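Local structure of pullulanase (Bacillus acidopullulyticus, 2WAN) at residues Val678-Asp681 with Asn682-Asn685; Thr701-Pro704 with Asn705-Asp708; Leu845-Pro848 with Thr849-Ala853; Asn882-Ser885 with Gly886-Ile890. The protein hydrolyses the alpha-1,6-glucosidic linkages of pullulan and, as a debranching enzyme, probably those at the branch points of starch. One frame throughout, in Å; residues are numbered along the deposited sequence.

The four contacts are local turns and caps that follow one another along the chain. Contact 1 joins strand 677-679 of the parallel eight-stranded catalytic barrel to helix 681-688. Contact 2, whose centre is about 15 Å away, leads into the next helix, 707-714. Contacts 3 and 4 lie in the C-terminal all-beta domain, both reach the same antiparallel sheet, and have centres about 16 Å apart. Contacts 2 and 3 touch: Val-707 CG1 packs 3.9 Å from Val-852 CG2, so the helix after contact 2 meets the hairpin of contact 3 where barrel and beta domain join. Contact 4 lies about 32 Å from contact 1, centre to centre.

Contact 1: residues Val678-Asp681 with Asn682-Asn685; sequences VFND and NIRN
Asn-680 OD1 accepts from the backbone N of Ile-683 at 3.0 Å, with an N-H...O angle of 163°. This makes Asn-680 the N-cap of helix 681-688, where strand 677-679 of the catalytic (beta/alpha)8 barrel passes into it. With CG anti to the backbone N (chi1 -174°), the amide reaches forward along the first turn, and the Ile-683 donor stands above the plane of its carbonyl. Ile-683 CG2 lies 3.6 Å from Asn-680 CG, the two side chains crossing at about a right angle, while Asn-680 ND2 makes a weak bond to Thr-728 OG1.

Asp-681 meets Arg-684 through carbon: its CB sits over one face of the guanidinium, 3.4 Å from Arg-684 NH1. The charged ends, Asp-681 OD2 and Arg-684 NH2, stay 4.7 Å apart, and two waters donating to Asp-681 OD2 bridge them through weak bonds from Arg-684 NH1 and NH2. Asp-681 OD1 has its own mate in a salt bridge with Lys-668. After a weak helical bond from Arg-684 N to Asn-680 O, Asp-681 O accepts from Asn-685 N at 2.9 Å.

Asn-682 touches the cap with CB, 3.3 Å from Asn-680 OD1, and its amide plane is only 15° from the Asp-681 carboxylate; Asn-682 ND2 bonds to Asp-720 OD2. Arg-684 NH2 donates to Asn-685 OD1 at 2.9 Å, the acceptor lying close to the guanidinium plane.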
ATOM      1  N   VAL A 678       4.016  -0.427  -8.838  1.00 10.38           N
ATOM      2  CA  VAL A 678       4.269  -1.378  -7.749  1.00  9.80           C
ATOM      3  C   VAL A 678       5.738  -1.770  -7.703  1.00  9.86           C
ATOM      4  O   VAL A 678       6.368  -1.925  -8.738  1.00 11.66           O
ATOM      5  CB  VAL A 678       3.373  -2.652  -7.839  1.00  9.62           C
ATOM      6  CG1 VAL A 678       1.918  -2.279  -7.655  1.00 10.90           C
ATOM      7  CG2 VAL A 678       3.585  -3.396  -9.190  1.00 11.73           C
ATOM      8  N   PHE A 679       6.278  -1.916  -6.499  1.00 10.03           N
ATOM      9  CA  PHE A 679       7.633  -2.411  -6.336  1.00 10.01           C
ATOM     10  C   PHE A 679       7.733  -3.797  -6.951  1.00 12.85           C
ATOM     11  O   PHE A 679       6.887  -4.672  -6.705  1.00 12.71           O
ATOM     12  CB  PHE A 679       8.014  -2.468  -4.859  1.00 10.11           C
ATOM     13  CG  PHE A 679       8.428  -1.148  -4.313  1.00 11.88           C
ATOM     14  CD1 PHE A 679       9.698  -0.636  -4.605  1.00 12.52           C
ATOM     15  CD2 PHE A 679       7.549  -0.396  -3.543  1.00 12.12           C
ATOM     16  CE1 PHE A 679      10.112   0.628  -4.119  1.00 12.62           C
ATOM     17  CE2 PHE A 679       7.956   0.857  -3.044  1.00 13.41           C
ATOM     18  CZ  PHE A 679       9.232   1.352  -3.319  1.00 10.86           C
ATOM     19  N   ASN A 680       8.761  -3.974  -7.766  1.00 11.64           N
ATOM     20  CA  ASN A 680       8.924  -5.181  -8.556  1.00 11.58           C
ATOM     21  C   ASN A 680       9.830  -6.183  -7.851  1.00 11.22           C
ATOM     22  O   ASN A 680      11.035  -6.200  -8.050  1.00 12.36           O
ATOM     23  CB  ASN A 680       9.443  -4.812  -9.956  1.00 10.06           C
ATOM     24  CG  ASN A 680       9.506  -6.012 -10.892  1.00 10.47           C
ATOM     25  OD1 ASN A 680       9.349  -7.149 -10.460  1.00 12.26           O
ATOM     26  ND2 ASN A 680       9.761  -5.756 -12.180  1.00 12.07           N
ATOM     27  N   ASP A 681       9.238  -7.007  -6.999  1.00 10.64           N
ATOM     28  CA  ASP A 681      10.031  -8.031  -6.330  1.00 14.32           C
ATOM     29  C   ASP A 681      10.501  -9.143  -7.278  1.00 14.26           C
ATOM     30  O   ASP A 681      11.437  -9.884  -6.931  1.00 12.46           O
ATOM     31  CB  ASP A 681       9.346  -8.576  -5.056  1.00 13.62           C
ATOM     32  CG  ASP A 681       7.946  -9.142  -5.298  1.00 18.49           C
ATOM     33  OD1 ASP A 681       7.254  -8.740  -6.256  1.00 18.02           O
ATOM     34  OD2 ASP A 681       7.535  -9.988  -4.480  1.00 24.02           O
ATOM     35  N   ASN A 682       9.897  -9.254  -8.467  1.00 13.43           N
ATOM     36  CA  ASN A 682      10.386 -10.243  -9.450  1.00 13.81           C
ATOM     37  C   ASN A 682      11.792  -9.898  -9.959  1.00 13.18           C
ATOM     38  O   ASN A 682      12.691 -10.757  -9.969  1.00 14.02           O
ATOM     39  CB  ASN A 682       9.433 -10.407 -10.638  1.00 13.47           C
ATOM     40  CG  ASN A 682       8.102 -11.043 -10.256  1.00 13.56           C
ATOM     41  OD1 ASN A 682       7.939 -11.578  -9.149  1.00 17.25           O
ATOM     42  ND2 ASN A 682       7.148 -11.004 -11.186  1.00 15.59           N
ATOM     43  N   ILE A 683      11.990  -8.653 -10.389  1.00 11.07           N
ATOM     44  CA  ILE A 683      13.332  -8.256 -10.841  1.00 11.67           C
ATOM     45  C   ILE A 683      14.344  -8.250  -9.657  1.00 13.38           C
ATOM     46  O   ILE A 683      15.498  -8.642  -9.825  1.00 13.70           O
ATOM     47  CB  ILE A 683      13.314  -6.936 -11.667  1.00  9.42           C
ATOM     48  CG1 ILE A 683      14.584  -6.824 -12.535  1.00  9.84           C
ATOM     49  CG2 ILE A 683      13.083  -5.702 -10.757  1.00 11.08           C
ATOM     50  CD1 ILE A 683      14.712  -5.453 -13.303  1.00 10.48           C
ATOM     51  N   ARG A 684      13.892  -7.835  -8.472  1.00 11.20           N
ATOM     52  CA  ARG A 684      14.710  -7.838  -7.256  1.00 11.06           C
ATOM     53  C   ARG A 684      15.228  -9.247  -6.957  1.00 12.01           C
ATOM     54  O   ARG A 684      16.435  -9.462  -6.790  1.00 12.36           O
ATOM     55  CB  ARG A 684      13.881  -7.340  -6.063  1.00 11.61           C
ATOM     56  CG  ARG A 684      14.702  -7.098  -4.792  1.00 15.54           C
ATOM     57  CD  ARG A 684      13.823  -7.196  -3.536  1.00 17.83           C
ATOM     58  NE  ARG A 684      13.335  -8.571  -3.303  1.00 16.12           N
ATOM     59  CZ  ARG A 684      12.174  -8.893  -2.728  1.00 21.20           C
ATOM     60  NH1 ARG A 684      11.322  -7.967  -2.295  1.00 22.03           N
ATOM     61  NH2 ARG A 684      11.845 -10.164  -2.605  1.00 17.43           N
ATOM     62  N   ASN A 685      14.314 -10.210  -6.916  1.00 12.24           N
ATOM     63  CA  ASN A 685      14.722 -11.603  -6.665  1.00 11.82           C
ATOM     64  C   ASN A 685      15.607 -12.127  -7.785  1.00 11.34           C
ATOM     65  O   ASN A 685      16.561 -12.877  -7.535  1.00 12.78           O
ATOM     66  CB  ASN A 685      13.513 -12.518  -6.482  1.00 12.41           C
ATOM     67  CG  ASN A 685      12.823 -12.336  -5.128  1.00 12.88           C
ATOM     68  OD1 ASN A 685      13.440 -11.987  -4.119  1.00 15.16           O
ATOM     69  ND2 ASN A 685      11.539 -12.622  -5.106  1.00 16.05           N
TER
HETATM   70  O   HOH W   1       8.685  -9.816  -1.488  1.00 39.15           O
HETATM   71  O   HOH W   2       9.431 -11.927  -2.851  1.00 41.88           O

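Contact 2: residues Thr701-Pro704 with Asn705-Asp708; sequences TGDP and NQVD
Asp-703 and the two residues after Pro-704 are tied by direct hydrogen bonds that converge on one carboxylate oxygen. Asp-703 OD1 accepts from the backbone N of Asn-705 at 2.8 Å and from the side-chain NE2 of Gln-706 at 3.0 Å. The two donors arrive from opposite faces of the carboxylate: Asn-705 N on the anti side and 34° out of the plane, Gln-706 NE2 much more steeply, 64° out of it. Asp-703 OD1 lies close to the amide plane of Gln-706, and the bond is nearly straight. The glutamine chain is bent at chi2 (-51°), which folds the amide back toward the aspartate.

The bond from Asn-705 N closes an Asx turn, since an aspartate oxygen takes the N-H two residues on. The turn belongs to the surface loop that leads into helix 707-714. Replacing Asp-703 by an alanine would probably leave both Asn-705 N and Gln-706 NE2 without this shared acceptor and set the glutamine amide free to turn.

Water forms the second kind of link. One molecule donates to Asp-703 O and accepts from Gln-706 N at 2.8 Å, and a second spans Pro-704 O and Val-707 N in the same way. A third donates to Asp-703 OD2 at 2.6 Å and accepts from Asn-705 ND2, giving the other carboxylate oxygen a partner.

Packing is slighter. Pro-704 and Asn-705 lie side by side and point the same way, with Pro-704 CG 3.9 Å from Asn-705 OD1. Outside the turn, the Gln-706 side chain rests on Phe-699, earlier in the same loop.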
ATOM      1  N   THR A 701      25.168 -12.007  -9.187  1.00 12.72           N
ATOM      2  CA  THR A 701      26.095 -12.598  -8.201  1.00 14.11           C
ATOM      3  C   THR A 701      26.381 -14.097  -8.378  1.00 14.85           C
ATOM      4  O   THR A 701      27.003 -14.732  -7.511  1.00 16.05           O
ATOM      5  CB  THR A 701      25.594 -12.374  -6.765  1.00 14.49           C
ATOM      6  OG1 THR A 701      24.231 -12.820  -6.658  1.00 13.26           O
ATOM      7  CG2 THR A 701      25.705 -10.891  -6.386  1.00 14.60           C
ATOM      8  N   GLY A 702      25.951 -14.649  -9.504  1.00 15.03           N
ATOM      9  CA  GLY A 702      26.423 -15.981  -9.886  1.00 15.68           C
ATOM     10  C   GLY A 702      25.388 -17.035 -10.211  1.00 17.15           C
ATOM     11  O   GLY A 702      25.749 -18.084 -10.747  1.00 17.28           O
ATOM     12  N   ASP A 703      24.114 -16.791  -9.893  1.00 14.19           N
ATOM     13  CA  ASP A 703      23.087 -17.762 -10.236  1.00 16.11           C
ATOM     14  C   ASP A 703      22.886 -17.782 -11.752  1.00 16.09           C
ATOM     15  O   ASP A 703      22.771 -16.731 -12.359  1.00 15.10           O
ATOM     16  CB  ASP A 703      21.774 -17.460  -9.509  1.00 15.59           C
ATOM     17  CG  ASP A 703      20.726 -18.531  -9.750  1.00 20.90           C
ATOM     18  OD1 ASP A 703      20.106 -18.545 -10.832  1.00 17.25           O
ATOM     19  OD2 ASP A 703      20.530 -19.362  -8.847  1.00 22.93           O
ATOM     20  N   PRO A 704      22.844 -18.986 -12.367  1.00 15.10           N
ATOM     21  CA  PRO A 704      22.790 -19.025 -13.834  1.00 16.18           C
ATOM     22  C   PRO A 704      21.385 -19.129 -14.422  1.00 15.20           C
ATOM     23  O   PRO A 704      21.243 -19.226 -15.636  1.00 16.66           O
ATOM     24  CB  PRO A 704      23.576 -20.308 -14.165  1.00 17.23           C
ATOM     25  CG  PRO A 704      23.222 -21.230 -13.019  1.00 16.53           C
ATOM     26  CD  PRO A 704      23.138 -20.315 -11.786  1.00 16.54           C
ATOM     27  N   ASN A 705      20.360 -19.096 -13.578  1.00 14.86           N
ATOM     28  CA  ASN A 705      19.002 -19.425 -14.014  1.00 16.37           C
ATOM     29  C   ASN A 705      18.035 -18.235 -14.081  1.00 15.61           C
ATOM     30  O   ASN A 705      16.823 -18.423 -14.105  1.00 17.82           O
ATOM     31  CB  ASN A 705      18.432 -20.530 -13.126  1.00 15.78           C
ATOM     32  CG  ASN A 705      19.250 -21.805 -13.200  1.00 21.34           C
ATOM     33  OD1 ASN A 705      19.627 -22.245 -14.286  1.00 26.19           O
ATOM     34  ND2 ASN A 705      19.569 -22.372 -12.047  1.00 23.86           N
ATOM     35  N   GLN A 706      18.581 -17.026 -14.162  1.00 14.47           N
ATOM     36  CA  GLN A 706      17.752 -15.813 -14.102  1.00 14.99           C
ATOM     37  C   GLN A 706      17.589 -14.996 -15.388  1.00 14.91           C
ATOM     38  O   GLN A 706      16.966 -13.931 -15.355  1.00 11.97           O
ATOM     39  CB  GLN A 706      18.268 -14.880 -13.001  1.00 13.54           C
ATOM     40  CG  GLN A 706      18.401 -15.514 -11.629  1.00 12.27           C
ATOM     41  CD  GLN A 706      17.152 -16.233 -11.170  1.00 17.05           C
ATOM     42  OE1 GLN A 706      16.043 -15.712 -11.290  1.00 17.87           O
ATOM     43  NE2 GLN A 706      17.324 -17.435 -10.628  1.00 18.01           N
ATOM     44  N   VAL A 707      18.135 -15.464 -16.512  1.00 14.43           N
ATOM     45  CA  VAL A 707      18.117 -14.669 -17.755  1.00 13.82           C
ATOM     46  C   VAL A 707      16.693 -14.234 -18.158  1.00 14.76           C
ATOM     47  O   VAL A 707      16.457 -13.060 -18.446  1.00 15.48           O
ATOM     48  CB  VAL A 707      18.820 -15.423 -18.926  1.00 13.30           C
ATOM     49  CG1 VAL A 707      18.525 -14.763 -20.277  1.00 15.54           C
ATOM     50  CG2 VAL A 707      20.312 -15.496 -18.675  1.00 14.90           C
ATOM     51  N   ASP A 708      15.739 -15.162 -18.156  1.00 14.06           N
ATOM     52  CA  ASP A 708      14.367 -14.811 -18.554  1.00 15.71           C
ATOM     53  C   ASP A 708      13.721 -13.807 -17.604  1.00 14.23           C
ATOM     54  O   ASP A 708      12.982 -12.924 -18.054  1.00 13.75           O
ATOM     55  CB  ASP A 708      13.476 -16.053 -18.680  1.00 18.28           C
ATOM     56  CG  ASP A 708      13.861 -16.927 -19.862  1.00 24.54           C
ATOM     57  OD1 ASP A 708      14.411 -16.407 -20.859  1.00 25.20           O
ATOM     58  OD2 ASP A 708      13.607 -18.144 -19.785  1.00 32.26           O
TER
HETATM   59  O   HOH W   3      21.174 -15.937 -14.428  1.00 15.59           O
HETATM   60  O   HOH W   4      18.712 -21.186  -9.303  1.00 30.58           O
HETATM   61  O   HOH W   5      19.118 -18.259 -17.203  1.00 18.54           O

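Contact 3: residues Leu845-Pro848 with Thr849-Ala853; sequences LESP and TNTVA. With SO4 (sulfate ion), chain M.
A type II beta turn from Pro-848 to Thr-851 reverses the chain in the hairpin between strands 842-844 and 852-856 of the all-beta domain. At its third position Asn-850 has the positive phi (62°) that such a turn needs. The closing bond from Thr-851 N to Pro-848 O is weak, at 3.2 Å and poorly angled, but the Thr-851 hydroxyl supplements it: OG1 donates to the same Pro-848 O at 2.6 Å, tilted 26° from the carbonyl plane. With chi1 at 64°, OG1 lies between the backbone N and carbonyl carbon of its own residue, facing back across the turn. There it also meets Ser-847 OG at 2.8 Å.

Farther from the bend, Leu-845 N donates to Ala-853 O at 2.9 Å. Between this rung and the hydroxyl pair sits one water, which donates to Leu-845 O, accepts from Ala-853 N and bonds to Ser-847 OG at 2.8 Å. Ser-847 CB and Ala-853 CB pack 4.0 Å apart, and both side chains rest on Leu-881. On the turn itself, Asn-850 N donates to O1 of a sulfate ion, probably from the crystallisation liquor, at 2.7 Å.

Chemically, Pro-848 O takes two donors from a single residue, so the threonine hydroxyl probably compensates for the poor backbone bond, and the hydroxyl proton of the buried Thr-851 is used on Pro-848 O.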
ATOM      1  N   LEU A 845      19.318  -9.320 -28.447  1.00 10.07           N
ATOM      2  CA  LEU A 845      20.326  -9.822 -29.382  1.00 12.75           C
ATOM      3  C   LEU A 845      20.855 -11.158 -28.892  1.00 13.52           C
ATOM      4  O   LEU A 845      21.025 -11.367 -27.677  1.00 13.70           O
ATOM      5  CB  LEU A 845      21.480  -8.826 -29.505  1.00 13.10           C
ATOM      6  CG  LEU A 845      21.165  -7.382 -29.939  1.00 13.89           C
ATOM      7  CD1 LEU A 845      22.423  -6.517 -30.014  1.00 16.14           C
ATOM      8  CD2 LEU A 845      20.429  -7.362 -31.287  1.00 17.52           C
ATOM      9  N   GLU A 846      21.157 -12.064 -29.827  1.00 15.22           N
ATOM     10  CA  GLU A 846      21.762 -13.348 -29.450  1.00 15.46           C
ATOM     11  C   GLU A 846      23.083 -13.094 -28.738  1.00 11.71           C
ATOM     12  O   GLU A 846      23.911 -12.307 -29.208  1.00 13.98           O
ATOM     13  CB  GLU A 846      21.975 -14.241 -30.690  1.00 16.42           C
ATOM     14  CG  GLU A 846      22.627 -15.595 -30.390  1.00 26.78           C
ATOM     15  CD  GLU A 846      21.664 -16.637 -29.852  1.00 44.80           C
ATOM     16  OE1 GLU A 846      20.431 -16.450 -29.980  1.00 52.03           O
ATOM     17  OE2 GLU A 846      22.151 -17.656 -29.307  1.00 50.37           O
ATOM     18  N   SER A 847      23.256 -13.721 -27.578  1.00 12.44           N
ATOM     19  CA  SER A 847      24.485 -13.530 -26.795  1.00 14.40           C
ATOM     20  C   SER A 847      24.850 -14.834 -26.064  1.00 14.59           C
ATOM     21  O   SER A 847      24.038 -15.763 -26.014  1.00 17.22           O
ATOM     22  CB  SER A 847      24.305 -12.358 -25.810  1.00 13.19           C
ATOM     23  OG  SER A 847      23.336 -12.670 -24.819  1.00 15.09           O
ATOM     24  N   PRO A 848      26.069 -14.906 -25.500  1.00 15.50           N
ATOM     25  CA  PRO A 848      26.494 -16.145 -24.834  1.00 15.50           C
ATOM     26  C   PRO A 848      25.645 -16.534 -23.627  1.00 17.51           C
ATOM     27  O   PRO A 848      24.874 -15.719 -23.083  1.00 14.85           O
ATOM     28  CB  PRO A 848      27.932 -15.835 -24.402  1.00 13.76           C
ATOM     29  CG  PRO A 848      28.401 -14.830 -25.395  1.00 12.35           C
ATOM     30  CD  PRO A 848      27.186 -13.952 -25.623  1.00 13.98           C
ATOM     31  N   THR A 849      25.770 -17.798 -23.228  1.00 16.25           N
ATOM     32  CA  THR A 849      25.083 -18.311 -22.055  1.00 15.06           C
ATOM     33  C   THR A 849      25.223 -17.398 -20.841  1.00 14.19           C
ATOM     34  O   THR A 849      26.317 -16.922 -20.517  1.00 13.39           O
ATOM     35  CB  THR A 849      25.630 -19.701 -21.691  1.00 17.27           C
ATOM     36  OG1 THR A 849      25.494 -20.539 -22.840  1.00 20.87           O
ATOM     37  CG2 THR A 849      24.831 -20.304 -20.530  1.00 19.40           C
ATOM     38  N   ASN A 850      24.089 -17.171 -20.181  1.00 13.79           N
ATOM     39  CA  ASN A 850      24.035 -16.375 -18.965  1.00 12.88           C
ATOM     40  C   ASN A 850      24.477 -14.929 -19.185  1.00 13.35           C
ATOM     41  O   ASN A 850      25.170 -14.348 -18.362  1.00 13.42           O
ATOM     42  CB  ASN A 850      24.805 -17.009 -17.797  1.00 15.23           C
ATOM     43  CG  ASN A 850      24.338 -16.477 -16.467  1.00 15.38           C
ATOM     44  OD1 ASN A 850      23.141 -16.245 -16.281  1.00 16.65           O
ATOM     45  ND2 ASN A 850      25.268 -16.229 -15.550  1.00 13.18           N
ATOM     46  N   THR A 851      24.094 -14.366 -20.324  1.00 13.26           N
ATOM     47  CA  THR A 851      24.279 -12.924 -20.548  1.00 11.65           C
ATOM     48  C   THR A 851      22.985 -12.421 -21.158  1.00 10.05           C
ATOM     49  O   THR A 851      22.205 -13.211 -21.690  1.00 11.75           O
ATOM     50  CB  THR A 851      25.465 -12.595 -21.512  1.00 12.88           C
ATOM     51  OG1 THR A 851      25.180 -13.116 -22.820  1.00 12.94           O
ATOM     52  CG2 THR A 851      26.812 -13.161 -20.991  1.00 12.97           C
ATOM     53  N   VAL A 852      22.739 -11.111 -21.022  1.00 10.27           N
ATOM     54  CA  VAL A 852      21.560 -10.462 -21.591  1.00 11.40           C
ATOM     55  C   VAL A 852      22.051  -9.268 -22.401  1.00 10.68           C
ATOM     56  O   VAL A 852      22.767  -8.399 -21.877  1.00 12.01           O
ATOM     57  CB  VAL A 852      20.571  -9.989 -20.486  1.00 11.29           C
ATOM     58  CG1 VAL A 852      19.441  -9.139 -21.079  1.00 11.90           C
ATOM     59  CG2 VAL A 852      19.961 -11.182 -19.765  1.00 15.00           C
ATOM     60  N   ALA A 853      21.665  -9.229 -23.676  1.00 11.26           N
ATOM     61  CA  ALA A 853      22.039  -8.129 -24.579  1.00 10.72           C
ATOM     62  C   ALA A 853      20.830  -7.641 -25.332  1.00  9.48           C
ATOM     63  O   ALA A 853      20.050  -8.446 -25.827  1.00 10.61           O
ATOM     64  CB  ALA A 853      23.105  -8.582 -25.571  1.00 11.46           C
TER
HETATM   65  S   SO4 M1933      20.785 -18.496 -21.134  1.00 56.99           S
HETATM   66  O1  SO4 M1933      21.713 -17.426 -21.498  1.00 56.95           O
HETATM   67  O2  SO4 M1933      21.035 -18.921 -19.758  1.00 58.63           O
HETATM   68  O3  SO4 M1933      19.406 -18.024 -21.258  1.00 57.79           O
HETATM   69  O4  SO4 M1933      20.982 -19.620 -22.048  1.00 59.67           O
HETATM   70  O   HOH W   6      20.714 -11.657 -25.023  1.00 15.35           O

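Contact 4: residues Asn882-Ser885 with Gly886-Ile890; sequences NLPS and GDWTI
Trp-888 NE1 donates to Pro-884 O at 3.0 Å with an N-H...O angle of 157°, spanning the bend between strands 879-882 and 888-893. The carbonyl oxygen meets the indole at its edge, only 12° out of the ring plane, although seen from the carbonyl the nitrogen stands above its plane.

Apolar contacts flank this bond. The Pro-884 ring crosses the tryptophan side chain at about a right angle and brings CD to 3.9 Å from Trp-888 CZ2. Leu-883 CD1 approaches obliquely, 3.9 Å from Trp-888 CD1. The tryptophan CG lies anti to its carbonyl carbon (chi1 -68°), which carries the indole back over the loop. A phenylalanine in place of Trp-888 would probably leave Pro-884 O without its ring donor and open a gap beside the proline.

In the next shell, one water donates to Pro-884 O at 2.7 Å and also to Gly-886 O, giving the proline carbonyl a second donor. Gly-886 itself is required by its backbone angles, since a CB there would clash with Ser-885 O. The chain's last residue, Gln-921, bonds through NE2 to Ser-885 O and Asp-887 O, just before and after Gly-886.

Around this loop of the all-beta domain, Leu-883 and Trp-888 rest on Leu-919 of strand 915-920 and, with Pro-884, on Ile-869 of strand 868-873, while the Trp-888 backbone bonds to Val-905 of strand 904-905.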
ATOM      1  N   ASN A 882      28.294 -10.563 -30.927  1.00 11.21           N
ATOM      2  CA  ASN A 882      28.213 -10.276 -32.354  1.00 12.96           C
ATOM      3  C   ASN A 882      27.372  -9.043 -32.573  1.00 12.85           C
ATOM      4  O   ASN A 882      26.298  -8.928 -31.988  1.00 14.14           O
ATOM      5  CB  ASN A 882      27.629 -11.474 -33.082  1.00 13.47           C
ATOM      6  CG  ASN A 882      28.620 -12.630 -33.128  1.00 16.11           C
ATOM      7  OD1 ASN A 882      29.775 -12.426 -33.470  1.00 17.51           O
ATOM      8  ND2 ASN A 882      28.184 -13.820 -32.739  1.00 16.12           N
ATOM      9  N   LEU A 883      27.864  -8.124 -33.397  1.00 13.25           N
ATOM     10  CA  LEU A 883      27.179  -6.841 -33.558  1.00 13.65           C
ATOM     11  C   LEU A 883      26.397  -6.750 -34.870  1.00 15.05           C
ATOM     12  O   LEU A 883      26.786  -7.371 -35.872  1.00 14.62           O
ATOM     13  CB  LEU A 883      28.173  -5.685 -33.450  1.00 13.00           C
ATOM     14  CG  LEU A 883      28.943  -5.543 -32.138  1.00 17.69           C
ATOM     15  CD1 LEU A 883      30.067  -4.523 -32.308  1.00 16.55           C
ATOM     16  CD2 LEU A 883      27.976  -5.124 -31.025  1.00 18.98           C
ATOM     17  N   PRO A 884      25.282  -5.982 -34.870  1.00 14.79           N
ATOM     18  CA  PRO A 884      24.660  -5.621 -36.148  1.00 15.31           C
ATOM     19  C   PRO A 884      25.622  -4.803 -37.004  1.00 14.85           C
ATOM     20  O   PRO A 884      26.643  -4.302 -36.504  1.00 14.59           O
ATOM     21  CB  PRO A 884      23.460  -4.759 -35.738  1.00 13.70           C
ATOM     22  CG  PRO A 884      23.204  -5.116 -34.270  1.00 14.13           C
ATOM     23  CD  PRO A 884      24.588  -5.366 -33.724  1.00 14.29           C
ATOM     24  N   SER A 885      25.267  -4.621 -38.274  1.00 17.36           N
ATOM     25  CA  SER A 885      26.130  -3.930 -39.236  1.00 17.27           C
ATOM     26  C   SER A 885      26.523  -2.520 -38.798  1.00 15.95           C
ATOM     27  O   SER A 885      25.827  -1.887 -37.989  1.00 16.43           O
ATOM     28  CB  SER A 885      25.442  -3.868 -40.614  1.00 19.68           C
ATOM     29  OG  SER A 885      24.263  -3.080 -40.536  1.00 26.05           O
ATOM     30  N   GLY A 886      27.652  -2.048 -39.326  1.00 15.42           N
ATOM     31  CA  GLY A 886      28.054  -0.667 -39.160  1.00 18.08           C
ATOM     32  C   GLY A 886      29.066  -0.429 -38.060  1.00 17.18           C
ATOM     33  O   GLY A 886      29.487  -1.362 -37.363  1.00 17.50           O
ATOM     34  N   ASP A 887      29.468   0.829 -37.942  1.00 16.27           N
ATOM     35  CA  ASP A 887      30.424   1.267 -36.932  1.00 18.26           C
ATOM     36  C   ASP A 887      29.725   1.491 -35.595  1.00 17.48           C
ATOM     37  O   ASP A 887      28.711   2.202 -35.526  1.00 17.50           O
ATOM     38  CB  ASP A 887      31.100   2.565 -37.383  1.00 20.19           C
ATOM     39  CG  ASP A 887      32.229   2.982 -36.446  1.00 26.52           C
ATOM     40  OD1 ASP A 887      32.096   4.017 -35.775  1.00 34.21           O
ATOM     41  OD2 ASP A 887      33.227   2.243 -36.351  1.00 34.07           O
ATOM     42  N   TRP A 888      30.286   0.901 -34.540  1.00 16.38           N
ATOM     43  CA  TRP A 888      29.785   1.086 -33.171  1.00 14.68           C
ATOM     44  C   TRP A 888      30.768   1.863 -32.300  1.00 14.47           C
ATOM     45  O   TRP A 888      31.976   1.605 -32.312  1.00 13.96           O
ATOM     46  CB  TRP A 888      29.431  -0.263 -32.526  1.00 13.09           C
ATOM     47  CG  TRP A 888      28.251  -0.878 -33.179  1.00 12.78           C
ATOM     48  CD1 TRP A 888      28.255  -1.719 -34.266  1.00 13.71           C
ATOM     49  CD2 TRP A 888      26.877  -0.679 -32.826  1.00 12.82           C
ATOM     50  NE1 TRP A 888      26.963  -2.048 -34.611  1.00 14.44           N
ATOM     51  CE2 TRP A 888      26.098  -1.436 -33.737  1.00 14.55           C
ATOM     52  CE3 TRP A 888      26.225   0.062 -31.815  1.00 11.62           C
ATOM     53  CZ2 TRP A 888      24.692  -1.471 -33.680  1.00 14.37           C
ATOM     54  CZ3 TRP A 888      24.834   0.017 -31.750  1.00 13.58           C
ATOM     55  CH2 TRP A 888      24.080  -0.738 -32.687  1.00 13.49           C
ATOM     56  N   THR A 889      30.241   2.837 -31.566  1.00 10.71           N
ATOM     57  CA  THR A 889      31.025   3.618 -30.622  1.00 11.10           C
ATOM     58  C   THR A 889      30.841   3.031 -29.227  1.00 12.05           C
ATOM     59  O   THR A 889      29.715   2.924 -28.751  1.00 10.88           O
ATOM     60  CB  THR A 889      30.573   5.109 -30.622  1.00 11.98           C
ATOM     61  OG1 THR A 889      30.717   5.647 -31.937  1.00 15.84           O
ATOM     62  CG2 THR A 889      31.434   5.924 -29.646  1.00 12.00           C
ATOM     63  N   ILE A 890      31.940   2.648 -28.570  1.00 10.29           N
ATOM     64  CA  ILE A 890      31.878   2.160 -27.186  1.00 10.87           C
ATOM     65  C   ILE A 890      31.731   3.368 -26.266  1.00 11.04           C
ATOM     66  O   ILE A 890      32.531   4.289 -26.333  1.00 13.09           O
ATOM     67  CB  ILE A 890      33.163   1.372 -26.799  1.00  9.17           C
ATOM     68  CG1 ILE A 890      33.360   0.181 -27.751  1.00 12.10           C
ATOM     69  CG2 ILE A 890      33.078   0.926 -25.330  1.00 11.80           C
ATOM     70  CD1 ILE A 890      34.812  -0.375 -27.751  1.00 14.94           C
TER
HETATM   71  O   HOH W   7      29.296  -4.131 -36.949  1.00 14.27           O